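Local structure of metazoan TIR-STING fusion (Crassostrea gigas, 6WT6) at residues A[190-193]-A[194-197]; A[311-314]-A[315-319]; A[172-175]-A[176-179]; A[344-347]-A[348-352]; A[65-69]-A[70-74]. The protein is a fusion protein that joins a TIR domain to a STING-type ligand-binding domain in one chain, two copies of which pair in the assembly. All coordinates share one frame; numbering follows the deposited sequence.

Contact 1: residues A[190-193]-A[194-197]; sequences IILP and DLDK
Leu192 and Leu195 are joined by their backbones across a kinked turn of helix 176-204: the N-H of Leu195 reaches Leu192 O, three residues back, at 3.0 Å and a straight 160°. The donor stands well above the carbonyl plane, as expected of a bond that closes so tight a turn. A proline has no N-H to give, which suits Pro193 to a place where the helix already departs from its regular ladder. Nearby, a water fills the gap in the ladder. It takes the N-H of Asp194 at 2.9 Å, donates to Ile190 O, and makes a weak bond to Ile191 O, so that Asp194 N is satisfied through solvent.

One turn apart, Ile191 and Leu195 lie side by side and point the same way, meeting through Ile191 CD1 and Leu195 CD1 at 3.7 Å. The CG1 branch of Ile191 sits between the backbone N and the carbonyl carbon (chi1 59°), and from there CD1 extends to its neighbour. Leu192 CD2 approaches Leu195 CD1 more loosely, at 4.4 Å. Asp196, partly exposed, suits a place where its carboxylate forms a salt bridge with Arg200 of the same helix.

Ile191 and Leu195 both rest on Leu216 of strand 212-221, Leu192 packs on Cys323 and Lys326 in the loop before strand 327-332, and Lys326 also gives a hydrogen bond to Pro193 O.

Contact 2: residues A[311-314]-A[315-319]; sequences LTLK and RILDT
Leu311 and Arg315 open the last turns of helix 299-319, a regular alpha-helix in the STING-type domain. Four i to i+4 bonds cross the contact: Leu311 O, Thr312 O, Leu313 O and Lys314 O receive the N-H groups of Arg315, Ile316, Leu317 and Asp318, the straightest being Leu317 N to Leu313 O (3.0 Å, 165°). Thr312 suits a buried place because its hydroxyl bonds back to Arg308 O. Asp318 OD2 is hydrogen-bonded to His82 of the second subunit. The ends of Lys314 and Arg315 turn to the same subunit, in long, weak ion pairs with its Asp79 and Asp110.

Leucines and an isoleucine fill the inner faces: Leu313 CG meets Leu317 CD1 at 3.9 Å beside strand 327-332, while Ile316 and the methyl of Thr312 lie toward helix 176-204. On another side of the helix Leu311 CG lies over one face of the Arg315 guanidinium, with Leu311 CD2 3.6 Å from Arg315 NH2; a bend at chi2 (-133°) helps to bring the long chain back over the leucine.

At the C-terminal end Arg315 O is gripped twice by Thr319, whose OG1 donates at 2.9 Å and whose N donates from the opposite face of the carbonyl plane at 3.1 Å.

Contact 3: residues A[172-175]-A[176-179]; sequences VGNL and AHGF
Leu175 and Phe179 make the tightly packed half of this contact, where a loop enters the first turn of helix 176-204. Leu175 CB lies over one face of the Phe179 ring, 4.1 Å from the centroid and 22° off the normal, a CH-pi contact displaced toward the rim, and CD1 adds a touch on CE2 at 4.0 Å. The two side chains run side by side in the same direction. For both, CG is anti to the carbonyl carbon (chi1 -58° in Leu175 and -77° in Phe179), which helps to align them. Beneath them the backbone is firmly tied: Phe179 N donates to Leu175 O at 3.0 Å, nearly along the C=O axis, in the first i to i+4 bond here.

The polar half is looser and wet, although its residues are buried. Asn174 suits the helix entrance because its amide oxygen can accept a backbone N-H: OD1 takes that of Ala176 in a weak capping bond of 3.4 Å. ND2 stands at the edge of the His177 ring, with amide and ring planes steeply inclined. Two waters serve N-H groups of the first turn: one bridges Gly178 N to Asn174 O, the other accepts from His177 N.

Outside the turn, Gln305 of helix 299-319 bonds to Gly173 O and Leu175 N. Leu175 packs on Met286 and Met289 of helix 284-291, Phe179 on Phe309 of helix 299-319, and Trp181 and Gly178 of the second subunit cover Leu175 and Phe179.

Contact 4: residues A[344-347]-A[348-352]; sequences RLIC and NEIKN
Asn348 turns its side chain back on Arg344, one helical turn earlier, and both of its nitrogens hold the same oxygen. ND2 donates to Arg344 O at 2.9 Å with an angle of 157°, while Asn348 N reaches that oxygen at 3.1 Å from the opposite face of the carbonyl plane. Neither donor lies in that plane, so the carbonyl is clasped from two sides. Asparagine suits the place, since its short amide can fold onto the backbone while keeping to an exposed surface. The aliphatic part of Arg344 runs alongside: its CG, anti to the backbone N (chi1 -177°), comes within 3.7 Å of ND2, and the guanidinium and amide planes stand 61° apart.

Around the helix, Ile346 and Ile350 make the apolar meeting, with Ile346 CG2 against Ile350 CD1 at 3.7 Å. Below them Ile350 N bonds to Ile346 O at 2.8 Å, and the neighbouring bonds Glu349 N to Leu345 O and Lys351 N to Cys347 O continue the ladder. This is a regular alpha-helix, 341-356, lying against the mixed beta-sheet of the STING-type domain, with Ile346, Cys347 and Ile350 turned to the strands and Arg344 and Asn348 on the exposed side.

Ile346 packs on Phe219 and Phe275, and Ile350 on Val265, Tyr273 and Phe275. Cys347, small enough for a buried place, also touches Val265. Farther out, the extended chain of Lys351 touches Tyr273 and ends in a salt bridge with Asp267, and Glu349 has a long, weak ion pair with Lys328.

Contact 5: residues A[65-69]-A[70-74]; sequences RDFLP and GECTS
Phe67 and Cys72 meet across a turn in the TIR domain, between helix 63-66 and helix 74-82. The sulfur comes to the edge of the ring, near its plane: Cys72 SG is 3.9 Å from Phe67 CD2 and lies 75° off the ring normal, so this is a sulfur-aromatic contact at the rim. Cys72 holds SG anti to its own backbone N (chi1 -163°), an orientation that carries the sulfur to the phenyl edge.

The loop that brings them together is a type I beta turn from Leu68 to Glu71, followed by an inverse gamma turn centred on Cys72. The closing bond of the beta turn, Glu71 N to Leu68 O, is 3.1 Å long and nearly straight at 170°, with the donor well above the carbonyl plane. Pro69 suits the second position, where its ring restricts phi to about the value such a turn needs, and Gly70 follows it. Leu68 and Glu71 lie more loosely together, CB to CB at 4.5 Å. The ring of Phe67 also packs on Val76, Val77 and Ala80 of helix 74-82 and on Cys61.

At a ring edge the C-H groups carry a slight positive charge, so the polarisable sulfur of Cys72 probably gains a weak electrostatic attraction there besides dispersion.

How the contacts relate
Contacts 2 and 3 are the buried ones, contacts 1 and 4 are partly buried, and contact 5 is a surface turn. Contacts 1 and 3 use the same helix, 176-204, at centres 26 Å apart; contact 2 on helix 299-319 touches both, through Leu317 on Leu192 and Thr312 on Ala176. Contacts 2, 3 and 5 also meet the second subunit. Regular backbone ladders carry contacts 2 and 4, whereas contacts 1 and 3, at a kink and a helix start, enlist water. Contact 5, in the TIR domain, lies about 60 Å from contact 4, centre to centre; it closes its turn with one full-strength backbone bond and adds a sulfur-aromatic touch.

Contact 1: residues A[190-193]-A[194-197]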
loop_
_atom_site.group_PDB
_atom_site.type_symbol
_atom_site.label_atom_id
_atom_site.label_comp_id
_atom_site.label_asym_id
_atom_site.label_seq_id
_atom_site.Cartn_x
_atom_site.Cartn_y
_atom_site.Cartn_z
ATOM N N ILE A 190 -0.901 18.518 1.521
ATOM C CA ILE A 190 -0.081 19.710 1.717
ATOM C C ILE A 190 -0.508 20.833 0.774
ATOM O O ILE A 190 -0.654 21.988 1.191
ATOM C CB ILE A 190 1.407 19.362 1.532
ATOM C CG1 ILE A 190 1.803 18.225 2.470
ATOM C CG2 ILE A 190 2.275 20.589 1.767
ATOM C CD1 ILE A 190 3.165 17.624 2.164
ATOM N N ILE A 191 -0.735 20.516 -0.504
ATOM C CA ILE A 191 -0.890 21.552 -1.521
ATOM C C ILE A 191 -2.354 21.877 -1.813
ATOM O O ILE A 191 -2.687 23.034 -2.096
ATOM C CB ILE A 191 -0.139 21.157 -2.809
ATOM C CG1 ILE A 191 -0.654 19.831 -3.368
ATOM C CG2 ILE A 191 1.361 21.060 -2.542
ATOM C CD1 ILE A 191 -1.379 19.973 -4.679
ATOM N N LEU A 192 -3.241 20.882 -1.732
ATOM C CA LEU A 192 -4.634 21.101 -2.129
ATOM C C LEU A 192 -5.397 22.110 -1.268
ATOM O O LEU A 192 -6.157 22.909 -1.846
ATOM C CB LEU A 192 -5.398 19.769 -2.158
ATOM C CG LEU A 192 -5.130 18.750 -3.278
ATOM C CD1 LEU A 192 -6.220 17.680 -3.308
ATOM C CD2 LEU A 192 -4.992 19.416 -4.650
ATOM N N PRO A 193 -5.279 22.125 0.076
ATOM C CA PRO A 193 -6.183 22.972 0.882
ATOM C C PRO A 193 -6.264 24.429 0.457
ATOM O O PRO A 193 -7.358 25.005 0.496
ATOM C CB PRO A 193 -5.608 22.832 2.298
ATOM C CG PRO A 193 -5.033 21.476 2.313
ATOM C CD PRO A 193 -4.445 21.270 0.944
ATOM N N ASP A 194 -5.158 25.046 0.046
ATOM C CA ASP A 194 -5.184 26.438 -0.387
ATOM C C ASP A 194 -4.873 26.612 -1.870
ATOM O O ASP A 194 -4.680 27.746 -2.321
ATOM C CB ASP A 194 -4.216 27.276 0.455
ATOM C CG ASP A 194 -4.780 27.623 1.825
ATOM O OD1 ASP A 194 -6.020 27.572 1.992
ATOM O OD2 ASP A 194 -3.988 27.955 2.736
ATOM N N LEU A 195 -4.841 25.524 -2.644
ATOM C CA LEU A 195 -4.470 25.630 -4.054
ATOM C C LEU A 195 -5.500 26.426 -4.852
ATOM O O LEU A 195 -5.134 27.187 -5.756
ATOM C CB LEU A 195 -4.280 24.234 -4.648
ATOM C CG LEU A 195 -3.889 24.077 -6.119
ATOM C CD1 LEU A 195 -2.947 22.895 -6.279
ATOM C CD2 LEU A 195 -5.125 23.869 -6.978
ATOM N N ASP A 196 -6.791 26.269 -4.531
ATOM C CA ASP A 196 -7.828 27.011 -5.245
ATOM C C ASP A 196 -7.625 28.518 -5.134
ATOM O O ASP A 196 -7.937 29.257 -6.074
ATOM C CB ASP A 196 -9.212 26.621 -4.724
ATOM C CG ASP A 196 -9.422 26.998 -3.262
ATOM O OD1 ASP A 196 -8.434 27.026 -2.494
ATOM O OD2 ASP A 196 -10.584 27.264 -2.882
ATOM N N LYS A 197 -7.102 28.992 -4.001
ATOM C CA LYS A 197 -6.752 30.404 -3.885
ATOM C C LYS A 197 -5.603 30.761 -4.818
ATOM O O LYS A 197 -5.635 31.798 -5.489
ATOM C CB LYS A 197 -6.388 30.741 -2.439
ATOM C CG LYS A 197 -7.508 30.522 -1.440
ATOM C CD LYS A 197 -7.054 30.870 -0.036
ATOM C CE LYS A 197 -8.150 30.593 0.977
ATOM N NZ LYS A 197 -9.406 31.324 0.651
HETATM O O HOH W 1 -2.449 24.274 0.817
#

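Contact 2: residues A[311-314]-A[315-319]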
loop_
_atom_site.group_PDB
_atom_site.type_symbol
_atom_site.label_atom_id
_atom_site.label_comp_id
_atom_site.label_asym_id
_atom_site.label_seq_id
_atom_site.Cartn_x
_atom_site.Cartn_y
_atom_site.Cartn_z
ATOM N N LEU A 311 -10.209 4.356 -6.205
ATOM C CA LEU A 311 -11.326 4.418 -5.272
ATOM C C LEU A 311 -10.875 4.856 -3.880
ATOM O O LEU A 311 -11.556 5.652 -3.222
ATOM C CB LEU A 311 -12.008 3.053 -5.217
ATOM C CG LEU A 311 -13.140 2.820 -4.223
ATOM C CD1 LEU A 311 -14.222 3.874 -4.391
ATOM C CD2 LEU A 311 -13.708 1.422 -4.428
ATOM N N THR A 312 -9.733 4.344 -3.412
ATOM C CA THR A 312 -9.277 4.680 -2.068
ATOM C C THR A 312 -8.869 6.146 -1.975
ATOM O O THR A 312 -9.164 6.818 -0.980
ATOM C CB THR A 312 -8.114 3.777 -1.660
ATOM O OG1 THR A 312 -8.499 2.405 -1.804
ATOM C CG2 THR A 312 -7.730 4.037 -0.210
ATOM N N LEU A 313 -8.189 6.657 -3.003
ATOM C CA LEU A 313 -7.820 8.068 -3.012
ATOM C C LEU A 313 -9.059 8.956 -2.976
ATOM O O LEU A 313 -9.074 9.987 -2.293
ATOM C CB LEU A 313 -6.962 8.374 -4.242
ATOM C CG LEU A 313 -6.361 9.778 -4.354
ATOM C CD1 LEU A 313 -5.462 10.101 -3.158
ATOM C CD2 LEU A 313 -5.591 9.933 -5.658
ATOM N N LYS A 314 -10.119 8.562 -3.685
ATOM C CA LYS A 314 -11.320 9.391 -3.711
ATOM C C LYS A 314 -12.076 9.342 -2.387
ATOM O O LYS A 314 -12.722 10.325 -2.013
ATOM C CB LYS A 314 -12.221 8.967 -4.869
ATOM C CG LYS A 314 -11.619 9.275 -6.227
ATOM C CD LYS A 314 -12.370 8.581 -7.352
ATOM C CE LYS A 314 -13.554 9.405 -7.824
ATOM N NZ LYS A 314 -14.831 8.933 -7.241
ATOM N N ARG A 315 -12.010 8.219 -1.666
ATOM C CA ARG A 315 -12.625 8.163 -0.345
ATOM C C ARG A 315 -11.918 9.102 0.624
ATOM O O ARG A 315 -12.565 9.787 1.425
ATOM C CB ARG A 315 -12.600 6.734 0.199
ATOM C CG ARG A 315 -13.298 5.704 -0.667
ATOM C CD ARG A 315 -14.213 4.833 0.169
ATOM N NE ARG A 315 -14.604 3.610 -0.522
ATOM C CZ ARG A 315 -14.079 2.416 -0.270
ATOM N NH1 ARG A 315 -13.143 2.290 0.661
ATOM N NH2 ARG A 315 -14.491 1.349 -0.940
ATOM N N ILE A 316 -10.585 9.145 0.566
ATOM C CA ILE A 316 -9.822 9.993 1.474
ATOM C C ILE A 316 -10.057 11.463 1.158
ATOM O O ILE A 316 -10.298 12.276 2.059
ATOM C CB ILE A 316 -8.329 9.631 1.400
ATOM C CG1 ILE A 316 -8.111 8.175 1.813
ATOM C CG2 ILE A 316 -7.508 10.572 2.266
ATOM C CD1 ILE A 316 -6.726 7.674 1.514
ATOM N N LEU A 317 -9.993 11.828 -0.126
ATOM C CA LEU A 317 -10.146 13.228 -0.508
ATOM C C LEU A 317 -11.542 13.747 -0.177
ATOM O O LEU A 317 -11.686 14.854 0.358
ATOM C CB LEU A 317 -9.844 13.408 -1.998
ATOM C CG LEU A 317 -8.395 13.174 -2.450
ATOM C CD1 LEU A 317 -8.281 13.203 -3.969
ATOM C CD2 LEU A 317 -7.444 14.188 -1.830
ATOM N N ASP A 318 -12.583 12.964 -0.478
ATOM C CA ASP A 318 -13.942 13.413 -0.189
ATOM C C ASP A 318 -14.262 13.385 1.298
ATOM O O ASP A 318 -15.203 14.057 1.729
ATOM C CB ASP A 318 -14.959 12.571 -0.959
ATOM C CG ASP A 318 -14.972 12.892 -2.435
ATOM O OD1 ASP A 318 -14.504 13.990 -2.804
ATOM O OD2 ASP A 318 -15.446 12.053 -3.228
ATOM N N THR A 319 -13.504 12.625 2.088
ATOM C CA THR A 319 -13.657 12.667 3.537
ATOM C C THR A 319 -13.104 13.964 4.119
ATOM O O THR A 319 -13.632 14.473 5.116
ATOM C CB THR A 319 -12.964 11.447 4.156
ATOM O OG1 THR A 319 -13.817 10.302 4.036
ATOM C CG2 THR A 319 -12.615 11.676 5.627
#

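Contact 3: residues A[172-175]-A[176-179]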
loop_
_atom_site.group_PDB
_atom_site.type_symbol
_atom_site.label_atom_id
_atom_site.label_comp_id
_atom_site.label_asym_id
_atom_site.label_seq_id
_atom_site.Cartn_x
_atom_site.Cartn_y
_atom_site.Cartn_z
ATOM N N VAL A 172 2.427 -9.952 -4.968
ATOM C CA VAL A 172 2.039 -8.571 -4.704
ATOM C C VAL A 172 0.710 -8.555 -3.958
ATOM O O VAL A 172 -0.274 -9.148 -4.416
ATOM C CB VAL A 172 1.941 -7.765 -6.009
ATOM C CG1 VAL A 172 1.570 -6.321 -5.718
ATOM C CG2 VAL A 172 3.250 -7.846 -6.770
ATOM N N GLY A 173 0.684 -7.875 -2.813
ATOM C CA GLY A 173 -0.551 -7.606 -2.103
ATOM C C GLY A 173 -1.234 -6.364 -2.648
ATOM O O GLY A 173 -0.850 -5.803 -3.675
ATOM N N ASN A 174 -2.272 -5.930 -1.937
ATOM C CA ASN A 174 -3.000 -4.743 -2.367
ATOM C C ASN A 174 -2.128 -3.503 -2.195
ATOM O O ASN A 174 -1.541 -3.281 -1.132
ATOM C CB ASN A 174 -4.308 -4.594 -1.586
ATOM C CG ASN A 174 -5.258 -3.582 -2.223
ATOM O OD1 ASN A 174 -5.100 -3.207 -3.386
ATOM N ND2 ASN A 174 -6.252 -3.139 -1.460
ATOM N N LEU A 175 -2.035 -2.702 -3.257
ATOM C CA LEU A 175 -1.233 -1.486 -3.279
ATOM C C LEU A 175 -2.041 -0.230 -2.977
ATOM O O LEU A 175 -1.442 0.823 -2.717
ATOM C CB LEU A 175 -0.555 -1.322 -4.655
ATOM C CG LEU A 175 0.371 -2.441 -5.137
ATOM C CD1 LEU A 175 0.654 -2.318 -6.630
ATOM C CD2 LEU A 175 1.672 -2.418 -4.345
ATOM N N ALA A 176 -3.375 -0.323 -2.985
ATOM C CA ALA A 176 -4.223 0.866 -2.944
ATOM C C ALA A 176 -3.916 1.751 -1.740
ATOM O O ALA A 176 -3.663 2.953 -1.886
ATOM C CB ALA A 176 -5.697 0.453 -2.941
ATOM N N HIS A 177 -3.927 1.172 -0.538
ATOM C CA HIS A 177 -3.881 1.993 0.667
ATOM C C HIS A 177 -2.518 2.644 0.857
ATOM O O HIS A 177 -2.435 3.816 1.242
ATOM C CB HIS A 177 -4.269 1.155 1.884
ATOM C CG HIS A 177 -5.733 0.855 1.953
ATOM N ND1 HIS A 177 -6.593 1.533 2.790
ATOM C CD2 HIS A 177 -6.495 -0.026 1.262
ATOM C CE1 HIS A 177 -7.818 1.068 2.625
ATOM N NE2 HIS A 177 -7.787 0.123 1.702
ATOM N N GLY A 178 -1.440 1.907 0.593
ATOM C CA GLY A 178 -0.120 2.506 0.687
ATOM C C GLY A 178 0.070 3.632 -0.309
ATOM O O GLY A 178 0.556 4.711 0.038
ATOM N N PHE A 179 -0.322 3.397 -1.566
ATOM C CA PHE A 179 -0.241 4.440 -2.584
ATOM C C PHE A 179 -1.088 5.646 -2.199
ATOM O O PHE A 179 -0.606 6.785 -2.211
ATOM C CB PHE A 179 -0.687 3.894 -3.948
ATOM C CG PHE A 179 0.346 3.037 -4.642
ATOM C CD1 PHE A 179 1.614 2.871 -4.112
ATOM C CD2 PHE A 179 0.044 2.411 -5.842
ATOM C CE1 PHE A 179 2.554 2.082 -4.758
ATOM C CE2 PHE A 179 0.985 1.625 -6.494
ATOM C CZ PHE A 179 2.239 1.461 -5.949
HETATM O O HOH W 2 -0.693 -0.983 0.318
HETATM O O HOH W 3 -4.125 -1.808 0.103
#

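Contact 4: residues A[344-347]-A[348-352]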
loop_
_atom_site.group_PDB
_atom_site.type_symbol
_atom_site.label_atom_id
_atom_site.label_comp_id
_atom_site.label_asym_id
_atom_site.label_seq_id
_atom_site.Cartn_x
_atom_site.Cartn_y
_atom_site.Cartn_z
ATOM N N ARG A 344 -9.295 17.695 -26.716
ATOM C CA ARG A 344 -10.750 17.685 -26.605
ATOM C C ARG A 344 -11.208 17.076 -25.287
ATOM O O ARG A 344 -12.230 17.496 -24.732
ATOM C CB ARG A 344 -11.373 16.933 -27.780
ATOM C CG ARG A 344 -12.895 16.942 -27.776
ATOM C CD ARG A 344 -13.471 16.443 -29.094
ATOM N NE ARG A 344 -13.118 17.312 -30.214
ATOM C CZ ARG A 344 -12.180 17.031 -31.112
ATOM N NH1 ARG A 344 -11.495 15.897 -31.029
ATOM N NH2 ARG A 344 -11.927 17.883 -32.097
ATOM N N LEU A 345 -10.471 16.093 -24.775
ATOM C CA LEU A 345 -10.818 15.507 -23.487
ATOM C C LEU A 345 -10.664 16.526 -22.362
ATOM O O LEU A 345 -11.539 16.647 -21.497
ATOM C CB LEU A 345 -9.950 14.278 -23.229
ATOM C CG LEU A 345 -10.001 13.759 -21.790
ATOM C CD1 LEU A 345 -11.398 13.260 -21.458
ATOM C CD2 LEU A 345 -8.964 12.670 -21.582
ATOM N N ILE A 346 -9.559 17.277 -22.367
ATOM C CA ILE A 346 -9.296 18.225 -21.286
ATOM C C ILE A 346 -10.286 19.386 -21.332
ATOM O O ILE A 346 -10.801 19.815 -20.293
ATOM C CB ILE A 346 -7.841 18.721 -21.347
ATOM C CG1 ILE A 346 -6.868 17.550 -21.203
ATOM C CG2 ILE A 346 -7.587 19.754 -20.256
ATOM C CD1 ILE A 346 -5.404 17.947 -21.334
ATOM N N CYS A 347 -10.561 19.917 -22.530
ATOM C CA CYS A 347 -11.558 20.979 -22.666
ATOM C C CYS A 347 -12.913 20.534 -22.141
ATOM O O CYS A 347 -13.640 21.321 -21.526
ATOM C CB CYS A 347 -11.684 21.414 -24.126
ATOM S SG CYS A 347 -10.361 22.469 -24.728
ATOM N N ASN A 348 -13.273 19.274 -22.380
ATOM C CA ASN A 348 -14.519 18.760 -21.831
ATOM C C ASN A 348 -14.494 18.766 -20.307
ATOM O O ASN A 348 -15.484 19.134 -19.666
ATOM C CB ASN A 348 -14.786 17.352 -22.359
ATOM C CG ASN A 348 -15.669 17.349 -23.590
ATOM O OD1 ASN A 348 -16.885 17.523 -23.490
ATOM N ND2 ASN A 348 -15.068 17.136 -24.753
ATOM N N GLU A 349 -13.370 18.364 -19.706
ATOM C CA GLU A 349 -13.296 18.328 -18.249
ATOM C C GLU A 349 -13.268 19.729 -17.655
ATOM O O GLU A 349 -13.898 19.978 -16.623
ATOM C CB GLU A 349 -12.076 17.527 -17.796
ATOM C CG GLU A 349 -12.318 16.029 -17.718
ATOM C CD GLU A 349 -13.365 15.650 -16.681
ATOM O OE1 GLU A 349 -13.679 16.478 -15.794
ATOM O OE2 GLU A 349 -13.880 14.513 -16.756
ATOM N N ILE A 350 -12.545 20.654 -18.288
ATOM C CA ILE A 350 -12.473 22.022 -17.780
ATOM C C ILE A 350 -13.851 22.668 -17.784
ATOM O O ILE A 350 -14.251 23.323 -16.813
ATOM C CB ILE A 350 -11.464 22.844 -18.603
ATOM C CG1 ILE A 350 -10.042 22.319 -18.400
ATOM C CG2 ILE A 350 -11.550 24.318 -18.235
ATOM C CD1 ILE A 350 -9.009 23.055 -19.218
ATOM N N LYS A 351 -14.600 22.493 -18.877
ATOM C CA LYS A 351 -15.933 23.081 -18.964
ATOM C C LYS A 351 -16.888 22.441 -17.965
ATOM O O LYS A 351 -17.744 23.124 -17.391
ATOM C CB LYS A 351 -16.468 22.948 -20.391
ATOM C CG LYS A 351 -15.689 23.757 -21.416
ATOM C CD LYS A 351 -16.181 23.500 -22.832
ATOM C CE LYS A 351 -15.416 24.349 -23.834
ATOM N NZ LYS A 351 -15.897 24.152 -25.230
ATOM N N ASN A 352 -16.754 21.132 -17.739
ATOM C CA ASN A 352 -17.593 20.461 -16.752
ATOM C C ASN A 352 -17.347 21.012 -15.352
ATOM O O ASN A 352 -18.291 21.209 -14.576
ATOM C CB ASN A 352 -17.336 18.955 -16.794
ATOM C CG ASN A 352 -18.245 18.180 -15.864
ATOM O OD1 ASN A 352 -19.468 18.242 -15.982
ATOM N ND2 ASN A 352 -17.652 17.423 -14.949
#

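Contact 5: residues A[65-69]-A[70-74]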
loop_
_atom_site.group_PDB
_atom_site.type_symbol
_atom_site.label_atom_id
_atom_site.label_comp_id
_atom_site.label_asym_id
_atom_site.label_seq_id
_atom_site.Cartn_x
_atom_site.Cartn_y
_atom_site.Cartn_z
ATOM N N ARG A 65 16.365 -18.933 23.040
ATOM C CA ARG A 65 17.731 -19.407 22.852
ATOM C C ARG A 65 18.565 -18.428 22.037
ATOM O O ARG A 65 19.710 -18.131 22.398
ATOM C CB ARG A 65 17.714 -20.773 22.167
ATOM C CG ARG A 65 19.029 -21.157 21.521
ATOM C CD ARG A 65 18.889 -22.437 20.716
ATOM N NE ARG A 65 18.116 -22.219 19.499
ATOM C CZ ARG A 65 17.670 -23.195 18.715
ATOM N NH1 ARG A 65 17.918 -24.458 19.029
ATOM N NH2 ARG A 65 16.975 -22.907 17.624
ATOM N N ASP A 66 18.002 -17.910 20.946
ATOM C CA ASP A 66 18.750 -17.160 19.947
ATOM C C ASP A 66 18.734 -15.649 20.163
ATOM O O ASP A 66 19.690 -14.974 19.766
ATOM C CB ASP A 66 18.212 -17.483 18.542
ATOM C CG ASP A 66 18.278 -18.976 18.214
ATOM O OD1 ASP A 66 19.352 -19.588 18.395
ATOM O OD2 ASP A 66 17.255 -19.542 17.774
ATOM N N PHE A 67 17.691 -15.088 20.774
ATOM C CA PHE A 67 17.627 -13.645 20.998
ATOM C C PHE A 67 18.325 -13.303 22.310
ATOM O O PHE A 67 17.945 -13.807 23.374
ATOM C CB PHE A 67 16.181 -13.142 21.008
ATOM C CG PHE A 67 15.496 -13.229 19.671
ATOM C CD1 PHE A 67 16.220 -13.511 18.522
ATOM C CD2 PHE A 67 14.128 -13.026 19.561
ATOM C CE1 PHE A 67 15.596 -13.597 17.291
ATOM C CE2 PHE A 67 13.497 -13.109 18.330
ATOM C CZ PHE A 67 14.234 -13.395 17.194
ATOM N N LEU A 68 19.347 -12.445 22.229
ATOM C CA LEU A 68 20.068 -12.012 23.414
ATOM C C LEU A 68 19.116 -11.285 24.362
ATOM O O LEU A 68 18.086 -10.759 23.933
ATOM C CB LEU A 68 21.237 -11.110 23.017
ATOM C CG LEU A 68 22.229 -11.709 22.010
ATOM C CD1 LEU A 68 21.908 -11.255 20.589
ATOM C CD2 LEU A 68 23.670 -11.383 22.375
ATOM N N PRO A 69 19.434 -11.253 25.663
ATOM C CA PRO A 69 18.455 -10.728 26.637
ATOM C C PRO A 69 17.984 -9.310 26.352
ATOM O O PRO A 69 16.811 -8.998 26.594
ATOM C CB PRO A 69 19.208 -10.821 27.975
ATOM C CG PRO A 69 20.658 -11.003 27.616
ATOM C CD PRO A 69 20.650 -11.756 26.325
ATOM N N GLY A 70 18.850 -8.445 25.836
ATOM C CA GLY A 70 18.488 -7.063 25.597
ATOM C C GLY A 70 18.084 -6.709 24.183
ATOM O O GLY A 70 17.901 -5.521 23.892
ATOM N N GLU A 71 17.919 -7.692 23.296
ATOM C CA GLU A 71 17.676 -7.434 21.881
ATOM C C GLU A 71 16.422 -8.136 21.372
ATOM O O GLU A 71 16.337 -8.489 20.193
ATOM C CB GLU A 71 18.888 -7.844 21.048
ATOM C CG GLU A 71 20.121 -7.005 21.320
ATOM C CD GLU A 71 19.911 -5.541 20.978
ATOM O OE1 GLU A 71 19.229 -5.257 19.968
ATOM O OE2 GLU A 71 20.417 -4.673 21.723
ATOM N N CYS A 72 15.434 -8.342 22.238
ATOM C CA CYS A 72 14.168 -8.946 21.816
ATOM C C CYS A 72 13.176 -7.885 21.346
ATOM O O CYS A 72 12.036 -7.810 21.806
ATOM C CB CYS A 72 13.585 -9.785 22.947
ATOM S SG CYS A 72 12.315 -10.958 22.392
ATOM N N THR A 73 13.613 -7.054 20.410
ATOM C CA THR A 73 12.769 -6.012 19.850
ATOM C C THR A 73 12.082 -6.511 18.577
ATOM O O THR A 73 12.397 -7.577 18.044
ATOM C CB THR A 73 13.590 -4.745 19.581
ATOM O OG1 THR A 73 14.596 -5.014 18.598
ATOM C CG2 THR A 73 14.275 -4.281 20.860
ATOM N N SER A 74 11.124 -5.714 18.091
ATOM C CA SER A 74 10.317 -6.133 16.947
ATOM C C SER A 74 11.144 -6.253 15.674
ATOM O O SER A 74 10.827 -7.082 14.812
ATOM C CB SER A 74 9.163 -5.156 16.726
ATOM O OG SER A 74 9.657 -3.862 16.409
#